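PDB 4OEN: second substrate binding domain of putative amino acid ABC transporter from Streptococcus pneumoniae, which probably binds an amino acid between its two lobes and presents it to the membrane-embedded part of an ABC importer. Local coordinates for residues 5-10 with 195-200; 79-84 with 189-194; 87-92 with 183-188; 114-119 with 135-140; 142-147 with 156-161. All blocks are in the same frame, centred on the assembly; numbering follows the deposited sequence.

Contact 1 of 5, residues 5-10 with 195-200; sequences YIIASD and PELIEM
Leu-197 and Tyr-5 form the tightly packed part of this contact. The methyl CD1 of Leu-197 stands over the centre of the tyrosine ring, 4.2 Å from the ring centroid and 11° off its normal, a CH-pi contact. The other methyl, Leu-197 CD2, lies 3.9 Å from Tyr-5 CD1 and 4.3 Å from Ile-7 CD1. With CG anti to the backbone N (chi1 -178°), the leucine extends toward the strand and lies alongside the ring, pointing the opposite way, and its branched end serves ring and isoleucine at once.

Toward the more open side the chemistry turns polar. Tyr-5 OH donates to Glu-196 OE2 at 2.7 Å, meeting the anti lone pair, and this oxygen lies in the ring plane at the edge. The carboxylate is turned obliquely to the ring. Tyrosine suits the border: its flank is apolar, its tip a donor. Flexible Met-200 adds one light touch, its CE lying 3.9 Å from Tyr-5 CE2.

Residues 195-200 of helix 195-210 cross strand 5-8 at -71°, while Phe-187 of strand 180-190 packs on both Ile-7 and Leu-197, and Phe-42 meets the Tyr-5 ring edge-to-face. Strand 5-8 itself pairs with strands 44-47 and 65-66.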
# COMPACT_ATOMS: atom_id res chain seq x y z
N TYR A 5 10.99 -16.13 15.16
CA TYR A 5 9.64 -15.96 14.61
C TYR A 5 9.72 -16.00 13.10
O TYR A 5 10.55 -15.31 12.50
CB TYR A 5 9.00 -14.64 15.02
CG TYR A 5 8.61 -14.53 16.48
CD1 TYR A 5 7.51 -15.20 16.98
CD2 TYR A 5 9.35 -13.73 17.34
CE1 TYR A 5 7.15 -15.08 18.31
CE2 TYR A 5 9.02 -13.61 18.67
CZ TYR A 5 7.92 -14.29 19.15
OH TYR A 5 7.58 -14.16 20.47
N ILE A 6 8.86 -16.78 12.47
CA ILE A 6 8.82 -16.85 11.02
C ILE A 6 7.81 -15.87 10.48
O ILE A 6 6.64 -15.91 10.86
CB ILE A 6 8.49 -18.27 10.54
CG1 ILE A 6 9.55 -19.25 11.03
CG2 ILE A 6 8.39 -18.32 9.03
CD1 ILE A 6 9.29 -20.68 10.62
N ILE A 7 8.26 -14.96 9.61
CA ILE A 7 7.39 -13.93 9.06
C ILE A 7 7.23 -14.16 7.57
O ILE A 7 8.20 -14.14 6.83
CB ILE A 7 7.95 -12.50 9.27
CG1 ILE A 7 8.31 -12.28 10.74
CG2 ILE A 7 6.94 -11.46 8.77
CD1 ILE A 7 7.14 -12.43 11.69
N ALA A 8 6.00 -14.39 7.14
CA ALA A 8 5.74 -14.68 5.74
C ALA A 8 5.21 -13.45 5.02
O ALA A 8 4.47 -12.65 5.60
CB ALA A 8 4.77 -15.84 5.63
N SER A 9 5.58 -13.31 3.75
CA SER A 9 5.20 -12.14 2.99
C SER A 9 4.94 -12.46 1.53
O SER A 9 5.07 -13.61 1.08
CB SER A 9 6.30 -11.07 3.12
OG SER A 9 5.88 -9.84 2.56
N ASP A 10 4.53 -11.44 0.78
CA ASP A 10 4.39 -11.54 -0.66
C ASP A 10 5.75 -11.42 -1.33
O ASP A 10 6.76 -11.15 -0.68
CB ASP A 10 3.43 -10.44 -1.15
CG ASP A 10 2.82 -10.72 -2.50
OD1 ASP A 10 3.02 -11.81 -3.09
OD2 ASP A 10 2.08 -9.84 -2.97
N PRO A 195 0.35 -13.74 20.79
CA PRO A 195 -0.06 -12.39 21.18
C PRO A 195 1.13 -11.49 21.52
O PRO A 195 1.06 -10.27 21.35
CB PRO A 195 -0.96 -12.64 22.39
CG PRO A 195 -0.48 -13.92 22.96
CD PRO A 195 -0.08 -14.75 21.77
N GLU A 196 2.23 -12.08 21.98
CA GLU A 196 3.38 -11.28 22.38
C GLU A 196 4.05 -10.66 21.16
O GLU A 196 4.67 -9.60 21.25
CB GLU A 196 4.38 -12.12 23.18
CG GLU A 196 5.26 -13.07 22.38
CD GLU A 196 4.54 -14.32 21.89
OE1 GLU A 196 3.37 -14.56 22.25
OE2 GLU A 196 5.17 -15.07 21.11
N LEU A 197 3.89 -11.29 20.00
CA LEU A 197 4.46 -10.75 18.78
C LEU A 197 3.71 -9.50 18.34
O LEU A 197 4.31 -8.53 17.87
CB LEU A 197 4.42 -11.79 17.67
CG LEU A 197 5.02 -11.43 16.31
CD1 LEU A 197 6.45 -10.91 16.44
CD2 LEU A 197 4.97 -12.66 15.40
N ILE A 198 2.38 -9.51 18.50
CA ILE A 198 1.59 -8.31 18.23
C ILE A 198 1.98 -7.20 19.21
O ILE A 198 2.16 -6.04 18.81
CB ILE A 198 0.07 -8.59 18.35
CG1 ILE A 198 -0.40 -9.48 17.19
CG2 ILE A 198 -0.73 -7.29 18.39
CD1 ILE A 198 -0.19 -8.85 15.79
N GLU A 199 2.11 -7.55 20.49
CA GLU A 199 2.52 -6.60 21.51
C GLU A 199 3.85 -5.93 21.16
O GLU A 199 3.98 -4.71 21.21
CB GLU A 199 2.63 -7.28 22.88
CG GLU A 199 1.31 -7.79 23.45
CD GLU A 199 1.47 -8.48 24.81
OE1 GLU A 199 2.47 -8.21 25.51
OE2 GLU A 199 0.60 -9.30 25.16
N MET A 200 4.83 -6.74 20.78
CA MET A 200 6.14 -6.21 20.42
C MET A 200 6.11 -5.44 19.11
O MET A 200 6.84 -4.45 18.94
CB MET A 200 7.17 -7.34 20.34
CG MET A 200 7.49 -7.92 21.71
SD MET A 200 8.84 -9.10 21.68
CE MET A 200 8.13 -10.41 20.68

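Contact 2 of 5, residues 79-84 with 189-194; sequences TFDFSE and VKKGAN
Asp-81 and Gly-192 share the straightest bond here: Gly-192 N donates to Asp-81 OD2 at 2.9 Å, with 178° at the hydrogen, approaching from above the carboxylate plane. A water gives OD2 a second hydrogen at 2.7 Å and passes its other one to Ala-193 O, so one carboxylate oxygen holds the type II turn 190-193 at two points. Glycine suits the third place of that turn, where phi is positive (85°).

The backbones add an antiparallel ladder. Asp-81 and Val-189 are a hydrogen-bonded pair, each N giving to the other's O at 2.9 Å, and Lys-191 N extends the pairing to Thr-79 O at 2.8 Å.

Packing is lighter. Val-189 CG2 lies 3.9 Å from Asp-81 CB on their shared face of the sheet, where the buried, branched valine packs on Leu-197 and Ile-198 of helix 195-210. Phe-80 points away, to helix 51-60, though its ring edge brings CD1 within 3.4 Å of Val-189 O.

Lys-191 makes no salt bridge with Asp-81; its NZ goes to Ala-78 O. Within this contact the carboxylate serves as an acceptor of amide and water hydrogens, tying the turn to strand 80-82.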
# COMPACT_ATOMS: atom_id res chain seq x y z
N THR A 79 -10.12 -14.57 11.49
CA THR A 79 -9.06 -15.56 11.64
C THR A 79 -7.69 -14.95 11.92
O THR A 79 -6.74 -15.68 12.20
CB THR A 79 -8.96 -16.45 10.37
OG1 THR A 79 -8.80 -15.62 9.22
CG2 THR A 79 -10.24 -17.29 10.19
N PHE A 80 -7.60 -13.63 11.87
CA PHE A 80 -6.34 -12.93 12.15
C PHE A 80 -6.50 -11.91 13.27
O PHE A 80 -7.55 -11.27 13.39
CB PHE A 80 -5.82 -12.19 10.92
CG PHE A 80 -5.28 -13.07 9.83
CD1 PHE A 80 -3.97 -13.52 9.87
CD2 PHE A 80 -6.07 -13.42 8.74
CE1 PHE A 80 -3.45 -14.33 8.87
CE2 PHE A 80 -5.55 -14.22 7.72
CZ PHE A 80 -4.23 -14.67 7.79
N ASP A 81 -5.44 -11.72 14.05
CA ASP A 81 -5.33 -10.58 14.95
C ASP A 81 -4.34 -9.60 14.33
O ASP A 81 -3.23 -9.98 13.97
CB ASP A 81 -4.85 -11.00 16.34
CG ASP A 81 -5.90 -11.79 17.12
OD1 ASP A 81 -7.11 -11.66 16.85
OD2 ASP A 81 -5.49 -12.55 18.03
N PHE A 82 -4.75 -8.34 14.22
CA PHE A 82 -3.94 -7.34 13.56
C PHE A 82 -3.19 -6.48 14.56
O PHE A 82 -3.67 -6.24 15.68
CB PHE A 82 -4.81 -6.45 12.68
CG PHE A 82 -5.26 -7.10 11.40
CD1 PHE A 82 -4.41 -7.18 10.31
CD2 PHE A 82 -6.57 -7.56 11.27
CE1 PHE A 82 -4.84 -7.75 9.11
CE2 PHE A 82 -7.00 -8.13 10.08
CZ PHE A 82 -6.13 -8.22 9.00
N SER A 83 -2.03 -6.00 14.14
CA SER A 83 -1.33 -4.92 14.81
C SER A 83 -2.04 -3.59 14.61
O SER A 83 -3.00 -3.48 13.86
CB SER A 83 0.09 -4.78 14.28
OG SER A 83 0.08 -4.20 12.98
N GLU A 84 -1.53 -2.56 15.27
CA GLU A 84 -1.88 -1.19 14.94
C GLU A 84 -1.55 -0.94 13.48
O GLU A 84 -0.61 -1.55 12.96
CB GLU A 84 -1.12 -0.20 15.83
CG GLU A 84 -1.47 -0.30 17.30
CD GLU A 84 -2.74 0.44 17.64
OE1 GLU A 84 -3.27 1.16 16.76
OE2 GLU A 84 -3.22 0.32 18.79
N VAL A 189 -1.16 -11.83 12.98
CA VAL A 189 -0.87 -13.18 13.47
C VAL A 189 -2.17 -13.97 13.41
O VAL A 189 -3.25 -13.39 13.21
CB VAL A 189 -0.31 -13.17 14.91
CG1 VAL A 189 0.98 -12.34 14.97
CG2 VAL A 189 -1.33 -12.60 15.87
N LYS A 190 -2.08 -15.28 13.55
CA LYS A 190 -3.29 -16.09 13.61
C LYS A 190 -4.10 -15.67 14.84
O LYS A 190 -3.54 -15.49 15.91
CB LYS A 190 -2.96 -17.58 13.65
CG LYS A 190 -4.19 -18.47 13.64
CD LYS A 190 -3.80 -19.94 13.62
CE LYS A 190 -5.04 -20.82 13.61
NZ LYS A 190 -4.68 -22.24 13.55
N LYS A 191 -5.42 -15.51 14.68
CA LYS A 191 -6.30 -15.15 15.79
C LYS A 191 -6.03 -16.04 17.00
O LYS A 191 -6.06 -17.27 16.90
CB LYS A 191 -7.78 -15.26 15.39
CG LYS A 191 -8.75 -14.82 16.49
CD LYS A 191 -10.20 -14.76 16.00
CE LYS A 191 -10.93 -16.08 16.18
NZ LYS A 191 -12.31 -16.07 15.58
N GLY A 192 -5.71 -15.40 18.12
CA GLY A 192 -5.49 -16.11 19.37
C GLY A 192 -4.08 -16.66 19.53
O GLY A 192 -3.77 -17.27 20.55
N ALA A 193 -3.24 -16.43 18.53
CA ALA A 193 -1.89 -17.00 18.54
C ALA A 193 -0.86 -15.89 18.64
O ALA A 193 -1.13 -14.76 18.25
CB ALA A 193 -1.65 -17.83 17.29
N ASN A 194 0.32 -16.25 19.14
CA ASN A 194 1.44 -15.31 19.23
C ASN A 194 1.07 -13.89 19.66
O ASN A 194 1.45 -12.93 18.99
CB ASN A 194 2.15 -15.24 17.89
CG ASN A 194 2.75 -16.55 17.49
OD1 ASN A 194 2.34 -17.17 16.51
ND2 ASN A 194 3.74 -16.99 18.26
O HOH W 1 -3.06 -12.91 19.12

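Contact 3 of 5, residues 87-92 with 183-188; sequences YTANTI and GETAFA
Thr-185 turns its hydroxyl anti to its own carbonyl carbon (chi1 -40°, somewhat short of the staggered position), and this sets OG1 beside its backbone N, facing Tyr-87. Glu-184 brings its acid to Thr-88 by a different route: its chain folds at chi2 (-65°), curling the carboxylate back alongside the threonine.

Each torsion serves one bond. Thr-185 OG1 donates to Tyr-87 O at 2.8 Å, coming from above the carbonyl plane. The backbone N of Thr-185 reaches the same oxygen only weakly, with a bent bond, so the hydroxyl supplies a second donor to that oxygen; a small beta-branched alcohol is well suited to this task. It also lies in the plane of the Tyr-87 ring, at its edge, with CD2 of Tyr-87 3.8 Å from OG1 of Thr-185. On the other face of the sheet Thr-88 OG1 donates to the syn lone pair of Glu-184 OE1 at 2.9 Å, the two side chains running side by side. Ser-85 OG is a second partner of that oxygen.

Further along, Ala-89 and Gly-183 form a hydrogen-bonded antiparallel pair, Ala-89 N giving to Gly-183 O at 2.8 Å and Gly-183 N to Ala-89 O at a longer 3.3 Å. Residues this small let the backbones pass with little side-chain bulk.

Two antiparallel strands crossing near the centre of the molecule, one leaving the first lobe and the other returning to it, are consistent with the two-strand interlobe hinge of the type II periplasmic binding protein fold.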
# COMPACT_ATOMS: atom_id res chain seq x y z
N TYR A 87 0.11 2.11 8.14
CA TYR A 87 -0.06 2.88 6.91
C TYR A 87 -1.53 2.99 6.55
O TYR A 87 -2.21 1.96 6.41
CB TYR A 87 0.71 2.24 5.75
CG TYR A 87 0.70 3.09 4.50
CD1 TYR A 87 1.46 4.26 4.43
CD2 TYR A 87 -0.08 2.74 3.40
CE1 TYR A 87 1.45 5.04 3.30
CE2 TYR A 87 -0.08 3.52 2.26
CZ TYR A 87 0.68 4.67 2.22
OH TYR A 87 0.69 5.47 1.10
N THR A 88 -2.01 4.22 6.40
CA THR A 88 -3.37 4.44 5.92
C THR A 88 -3.36 4.51 4.42
O THR A 88 -2.72 5.40 3.84
CB THR A 88 -3.97 5.74 6.48
OG1 THR A 88 -4.00 5.66 7.91
CG2 THR A 88 -5.39 5.94 5.94
N ALA A 89 -4.07 3.58 3.80
CA ALA A 89 -4.11 3.46 2.35
C ALA A 89 -5.17 4.37 1.79
O ALA A 89 -6.31 4.36 2.24
CB ALA A 89 -4.38 2.02 1.94
N ASN A 90 -4.77 5.19 0.82
CA ASN A 90 -5.68 6.12 0.18
C ASN A 90 -5.80 5.83 -1.30
O ASN A 90 -4.91 5.24 -1.89
CB ASN A 90 -5.20 7.57 0.32
CG ASN A 90 -5.07 8.03 1.76
OD1 ASN A 90 -5.96 7.82 2.57
ND2 ASN A 90 -3.96 8.68 2.06
N THR A 91 -6.92 6.27 -1.88
CA THR A 91 -7.01 6.46 -3.33
C THR A 91 -6.71 7.94 -3.59
O THR A 91 -7.05 8.78 -2.77
CB THR A 91 -8.41 6.06 -3.87
OG1 THR A 91 -8.45 6.34 -5.27
CG2 THR A 91 -9.50 6.84 -3.20
N ILE A 92 -6.05 8.23 -4.70
CA ILE A 92 -5.61 9.60 -4.95
C ILE A 92 -5.58 9.89 -6.44
O ILE A 92 -5.39 9.00 -7.26
CB ILE A 92 -4.20 9.83 -4.31
CG1 ILE A 92 -3.89 11.32 -4.15
CG2 ILE A 92 -3.10 9.13 -5.09
CD1 ILE A 92 -2.66 11.55 -3.27
N GLY A 183 -8.54 2.36 3.58
CA GLY A 183 -8.30 1.32 4.57
C GLY A 183 -7.02 1.48 5.35
O GLY A 183 -6.27 2.43 5.16
N GLU A 184 -6.77 0.52 6.23
CA GLU A 184 -5.56 0.50 7.03
C GLU A 184 -4.74 -0.72 6.69
O GLU A 184 -5.25 -1.74 6.20
CB GLU A 184 -5.90 0.48 8.53
CG GLU A 184 -6.83 1.60 8.97
CD GLU A 184 -6.22 2.98 8.82
OE1 GLU A 184 -4.97 3.09 8.70
OE2 GLU A 184 -6.98 3.96 8.83
N THR A 185 -3.45 -0.61 6.96
CA THR A 185 -2.49 -1.64 6.60
C THR A 185 -1.83 -2.11 7.88
O THR A 185 -1.38 -1.28 8.67
CB THR A 185 -1.43 -1.11 5.62
OG1 THR A 185 -2.06 -0.26 4.65
CG2 THR A 185 -0.72 -2.25 4.92
N ALA A 186 -1.75 -3.42 8.11
CA ALA A 186 -1.19 -3.89 9.37
C ALA A 186 -0.51 -5.24 9.25
O ALA A 186 -0.68 -5.95 8.27
CB ALA A 186 -2.28 -3.96 10.44
N PHE A 187 0.28 -5.55 10.27
CA PHE A 187 0.88 -6.86 10.49
C PHE A 187 -0.16 -7.77 11.14
O PHE A 187 -1.06 -7.27 11.82
CB PHE A 187 2.13 -6.65 11.39
CG PHE A 187 2.77 -7.91 11.89
CD1 PHE A 187 3.67 -8.62 11.10
CD2 PHE A 187 2.53 -8.34 13.19
CE1 PHE A 187 4.29 -9.78 11.59
CE2 PHE A 187 3.14 -9.49 13.68
CZ PHE A 187 4.02 -10.22 12.88
N ALA A 188 -0.08 -9.08 10.91
CA ALA A 188 -1.09 -9.98 11.47
C ALA A 188 -0.51 -11.28 11.97
O ALA A 188 0.50 -11.76 11.45
CB ALA A 188 -2.18 -10.28 10.42

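Contact 4 of 5, residues 114-119 with 135-140; sequences VKNGTA and IKTFAD
Val-114 and Ile-135 lean across each other on one face of the sheet, CG1 of the valine meeting CG2 of the isoleucine at 3.8 Å. Val-114 places that methyl between its backbone N and carbonyl carbon (chi1 75°), which turns it toward the neighbouring strand. Farther along, Thr-137 CG2 rests 3.6 Å from Asn-116 CB; the threonine shows its methyl to the asparagine, whose amide oxygen is held by Gln-121.

Phe-138 and Lys-115 point to the other face. The phenyl ring turns its edge to the valine backbone, CD2 of Phe-138 being 3.7 Å from Val-114 O. On this face the large apolar ring suits the buried place against helix 141-150, while the lysine, partly exposed, can carry its charged end outward.

A parallel ladder sets these orientations: Val-114 N bonds to Lys-136 O at 3.0 Å, Phe-138 N to Val-114 O at 2.8 Å, and Asn-116 N to Phe-138 O at 2.8 Å. Beyond it, a water donates to both Asn-116 O and Ala-139 O.

Strands 111-115 and 134-138 form a beta-alpha-beta crossover through helices 119-126, N-capped by Thr-118, and 128-131. Helix 119-126 packs on Val-114 and Thr-137, while helix 141-150, N-capped by Asp-140, packs against Phe-138 and Lys-115.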
# COMPACT_ATOMS: atom_id res chain seq x y z
N VAL A 114 -9.22 4.97 -14.80
CA VAL A 114 -9.20 4.16 -13.59
C VAL A 114 -9.11 2.68 -13.95
O VAL A 114 -9.52 2.29 -15.05
CB VAL A 114 -10.45 4.43 -12.71
CG1 VAL A 114 -11.70 3.78 -13.28
CG2 VAL A 114 -10.21 4.01 -11.26
N LYS A 115 -8.54 1.88 -13.06
CA LYS A 115 -8.46 0.44 -13.31
C LYS A 115 -9.73 -0.25 -12.84
O LYS A 115 -10.25 0.04 -11.75
CB LYS A 115 -7.24 -0.17 -12.61
CG LYS A 115 -5.93 0.31 -13.21
CD LYS A 115 -4.77 0.17 -12.22
CE LYS A 115 -4.54 -1.24 -11.77
NZ LYS A 115 -3.36 -1.31 -10.83
N ASN A 116 -10.24 -1.14 -13.68
CA ASN A 116 -11.47 -1.85 -13.34
C ASN A 116 -11.30 -2.72 -12.11
O ASN A 116 -10.28 -3.38 -11.93
CB ASN A 116 -11.89 -2.72 -14.51
CG ASN A 116 -13.25 -3.31 -14.31
OD1 ASN A 116 -14.20 -2.59 -14.03
ND2 ASN A 116 -13.36 -4.63 -14.41
N GLY A 117 -12.33 -2.74 -11.26
CA GLY A 117 -12.36 -3.61 -10.10
C GLY A 117 -11.64 -3.10 -8.87
O GLY A 117 -11.38 -3.85 -7.92
N THR A 118 -11.31 -1.81 -8.86
CA THR A 118 -10.49 -1.24 -7.80
C THR A 118 -11.26 -0.30 -6.91
O THR A 118 -12.33 0.20 -7.28
CB THR A 118 -9.30 -0.47 -8.38
OG1 THR A 118 -9.79 0.65 -9.12
CG2 THR A 118 -8.48 -1.37 -9.29
N ALA A 119 -10.71 -0.04 -5.73
CA ALA A 119 -11.28 0.95 -4.82
C ALA A 119 -11.29 2.33 -5.44
O ALA A 119 -12.20 3.11 -5.18
CB ALA A 119 -10.54 0.97 -3.51
N ILE A 135 -15.50 8.90 -17.04
CA ILE A 135 -14.58 7.87 -16.57
C ILE A 135 -14.22 6.98 -17.74
O ILE A 135 -15.10 6.53 -18.49
CB ILE A 135 -15.20 7.02 -15.45
CG1 ILE A 135 -15.54 7.87 -14.24
CG2 ILE A 135 -14.26 5.88 -15.05
CD1 ILE A 135 -16.28 7.09 -13.14
N LYS A 136 -12.93 6.75 -17.92
CA LYS A 136 -12.46 5.75 -18.87
C LYS A 136 -11.83 4.61 -18.07
O LYS A 136 -10.93 4.82 -17.26
CB LYS A 136 -11.47 6.33 -19.88
CG LYS A 136 -10.98 5.31 -20.89
CD LYS A 136 -10.22 5.97 -22.03
CE LYS A 136 -9.70 4.93 -23.01
NZ LYS A 136 -10.79 4.06 -23.54
N THR A 137 -12.34 3.41 -18.30
CA THR A 137 -11.94 2.24 -17.54
C THR A 137 -10.89 1.41 -18.25
O THR A 137 -11.00 1.13 -19.45
CB THR A 137 -13.16 1.39 -17.25
OG1 THR A 137 -14.16 2.24 -16.66
CG2 THR A 137 -12.83 0.23 -16.32
N PHE A 138 -9.87 1.01 -17.49
CA PHE A 138 -8.77 0.22 -18.02
C PHE A 138 -8.61 -1.12 -17.32
O PHE A 138 -8.87 -1.26 -16.13
CB PHE A 138 -7.47 1.01 -17.89
CG PHE A 138 -7.44 2.24 -18.71
CD1 PHE A 138 -6.93 2.22 -20.00
CD2 PHE A 138 -7.93 3.44 -18.21
CE1 PHE A 138 -6.90 3.37 -20.76
CE2 PHE A 138 -7.91 4.59 -18.97
CZ PHE A 138 -7.39 4.56 -20.24
N ALA A 139 -8.16 -2.10 -18.08
CA ALA A 139 -7.97 -3.45 -17.57
C ALA A 139 -6.64 -3.61 -16.86
O ALA A 139 -6.47 -4.49 -16.03
CB ALA A 139 -8.07 -4.43 -18.70
N ASP A 140 -5.67 -2.76 -17.20
CA ASP A 140 -4.35 -2.82 -16.57
C ASP A 140 -3.77 -1.42 -16.44
O ASP A 140 -4.14 -0.51 -17.18
CB ASP A 140 -3.40 -3.72 -17.37
CG ASP A 140 -3.26 -3.28 -18.82
OD1 ASP A 140 -2.53 -2.32 -19.09
OD2 ASP A 140 -3.87 -3.92 -19.71
O HOH W 2 -8.08 -3.86 -13.43

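Contact 5 of 5, residues 142-147 with 156-161; sequences SSMYDS and VMDDEP
Tyr-145 and Asp-158 meet edge on: the carboxylate oxygen OD2 lies in the plane of the phenol ring, beyond its hydroxyl end, and the two flat groups are turned 32° from each other. Tyr-145 OH donates to OD2 at 2.6 Å, a short bond that uses the anti lone pair, the one away from OD1. The ring also brings CE1 within 3.9 Å of Val-156 CG2, the two side chains crossing at about a right angle.

The other carboxylate oxygen is occupied as well, since Asp-159 N makes a weak bond to Asp-158 OD1 at 2.8 Å. The two bonds, one of them weak, restrict the turn of the group and may offset part of the cost of burying its charge. Asp-158 points its CG anti to the backbone N (chi1 -153°), toward the helix, while OD1 stays close to the following amide.

Beside the polar pair lies a greasy one. Met-144 CG packs on Val-156 CG1 at 3.7 Å, and its chain then bends at chi3 (72°), taking CE to 3.8 Å from Asp-158 OD2. Pliable methionine can follow valine and carboxylate alike; compact, branched valine offers one methyl to Met-144 and the other to Tyr-145.

Residues 142-147 of helix 141-150 lie over residues 156-159 with axes 10.0 Å apart, and the helix also touches Phe-138 of strand 134-138. Strand 155-159 lies between strands 87-96 and 111-115, sends Met-157 the other way to helix 119-126, and leads directly into helix 160-168.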
# COMPACT_ATOMS: atom_id res chain seq x y z
N SER A 142 -0.69 -0.27 -17.07
CA SER A 142 0.14 0.18 -18.19
C SER A 142 -0.66 0.93 -19.25
O SER A 142 -0.24 1.98 -19.73
CB SER A 142 0.86 -1.01 -18.83
OG SER A 142 1.69 -1.66 -17.89
N SER A 143 -1.83 0.39 -19.59
CA SER A 143 -2.67 1.00 -20.60
C SER A 143 -3.16 2.34 -20.09
O SER A 143 -3.21 3.33 -20.82
CB SER A 143 -3.84 0.09 -20.96
OG SER A 143 -4.58 0.62 -22.04
N MET A 144 -3.53 2.36 -18.81
CA MET A 144 -4.04 3.58 -18.20
C MET A 144 -3.00 4.70 -18.20
O MET A 144 -3.32 5.83 -18.57
CB MET A 144 -4.49 3.30 -16.77
CG MET A 144 -5.09 4.54 -16.10
SD MET A 144 -5.77 4.21 -14.46
CE MET A 144 -4.28 3.96 -13.50
N TYR A 145 -1.78 4.39 -17.78
CA TYR A 145 -0.75 5.43 -17.73
C TYR A 145 -0.26 5.82 -19.12
O TYR A 145 0.18 6.95 -19.34
CB TYR A 145 0.39 5.00 -16.80
CG TYR A 145 -0.01 5.15 -15.35
CD1 TYR A 145 -0.08 6.40 -14.75
CD2 TYR A 145 -0.36 4.04 -14.58
CE1 TYR A 145 -0.46 6.55 -13.43
CE2 TYR A 145 -0.75 4.18 -13.25
CZ TYR A 145 -0.81 5.45 -12.68
OH TYR A 145 -1.20 5.61 -11.37
N ASP A 146 -0.37 4.91 -20.09
CA ASP A 146 -0.07 5.26 -21.48
C ASP A 146 -1.06 6.31 -21.96
O ASP A 146 -0.69 7.28 -22.61
CB ASP A 146 -0.12 4.03 -22.38
CG ASP A 146 1.09 3.14 -22.22
OD1 ASP A 146 2.00 3.50 -21.45
OD2 ASP A 146 1.14 2.09 -22.89
N SER A 147 -2.33 6.09 -21.63
CA SER A 147 -3.37 7.02 -22.01
C SER A 147 -3.17 8.38 -21.35
O SER A 147 -3.36 9.42 -21.98
CB SER A 147 -4.74 6.43 -21.66
OG SER A 147 -5.79 7.30 -22.06
N VAL A 156 -5.77 10.31 -13.70
CA VAL A 156 -6.07 8.96 -13.25
C VAL A 156 -6.42 8.99 -11.77
O VAL A 156 -6.10 9.94 -11.05
CB VAL A 156 -4.88 7.99 -13.42
CG1 VAL A 156 -4.41 7.95 -14.87
CG2 VAL A 156 -3.72 8.39 -12.49
N MET A 157 -7.11 7.95 -11.33
CA MET A 157 -7.31 7.70 -9.90
C MET A 157 -6.65 6.35 -9.58
O MET A 157 -6.95 5.37 -10.25
CB MET A 157 -8.80 7.67 -9.55
CG MET A 157 -9.12 7.92 -8.09
SD MET A 157 -9.18 9.68 -7.74
CE MET A 157 -9.25 9.70 -5.95
N ASP A 158 -5.78 6.30 -8.58
CA ASP A 158 -5.04 5.06 -8.28
C ASP A 158 -4.70 4.98 -6.81
O ASP A 158 -4.92 5.91 -6.05
CB ASP A 158 -3.76 5.01 -9.12
CG ASP A 158 -3.26 3.59 -9.42
OD1 ASP A 158 -3.72 2.56 -8.85
OD2 ASP A 158 -2.33 3.50 -10.26
N ASP A 159 -4.13 3.85 -6.41
CA ASP A 159 -3.67 3.67 -5.04
C ASP A 159 -2.54 4.64 -4.75
O ASP A 159 -1.56 4.71 -5.51
CB ASP A 159 -3.18 2.24 -4.82
CG ASP A 159 -4.30 1.23 -4.92
OD1 ASP A 159 -5.30 1.42 -4.21
OD2 ASP A 159 -4.17 0.26 -5.70
N GLU A 160 -2.65 5.36 -3.64
CA GLU A 160 -1.64 6.34 -3.29
C GLU A 160 -0.22 5.76 -3.13
O GLU A 160 0.72 6.33 -3.67
CB GLU A 160 -2.03 7.11 -2.02
CG GLU A 160 -0.90 8.00 -1.53
CD GLU A 160 -1.32 8.99 -0.48
OE1 GLU A 160 -2.52 9.35 -0.40
OE2 GLU A 160 -0.42 9.45 0.27
N PRO A 161 -0.04 4.61 -2.44
CA PRO A 161 1.36 4.17 -2.33
C PRO A 161 1.97 3.78 -3.67
O PRO A 161 3.18 3.90 -3.87
CB PRO A 161 1.27 2.96 -1.39
CG PRO A 161 -0.16 2.54 -1.40
CD PRO A 161 -0.96 3.78 -1.63

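How the contacts relate
Contact 5 is the buried one, while contact 3, though nearest the middle of the molecule, lies at the surface; the others are partly buried. Contacts 1 and 2 adjoin in one lobe, with Ile-198 packing on Val-189. Contacts 4 and 5 adjoin in the other, where Phe-138 packs on Met-144, their centres 33 to 34 Å from those of contacts 1 and 2. Contact 3 links the groups: it uses strand 180-190, as contact 2 does, and its strand 87-96 pairs with strand 155-159 of contact 5. Helix-on-strand contacts 1 and 5 combine apolar packing with a tyrosine-to-carboxylate bond; strand pairs 2, 3 and 4 rely on backbone ladders, antiparallel in 2 and 3, parallel in 4, with side-chain bonds besides in 2 and 3.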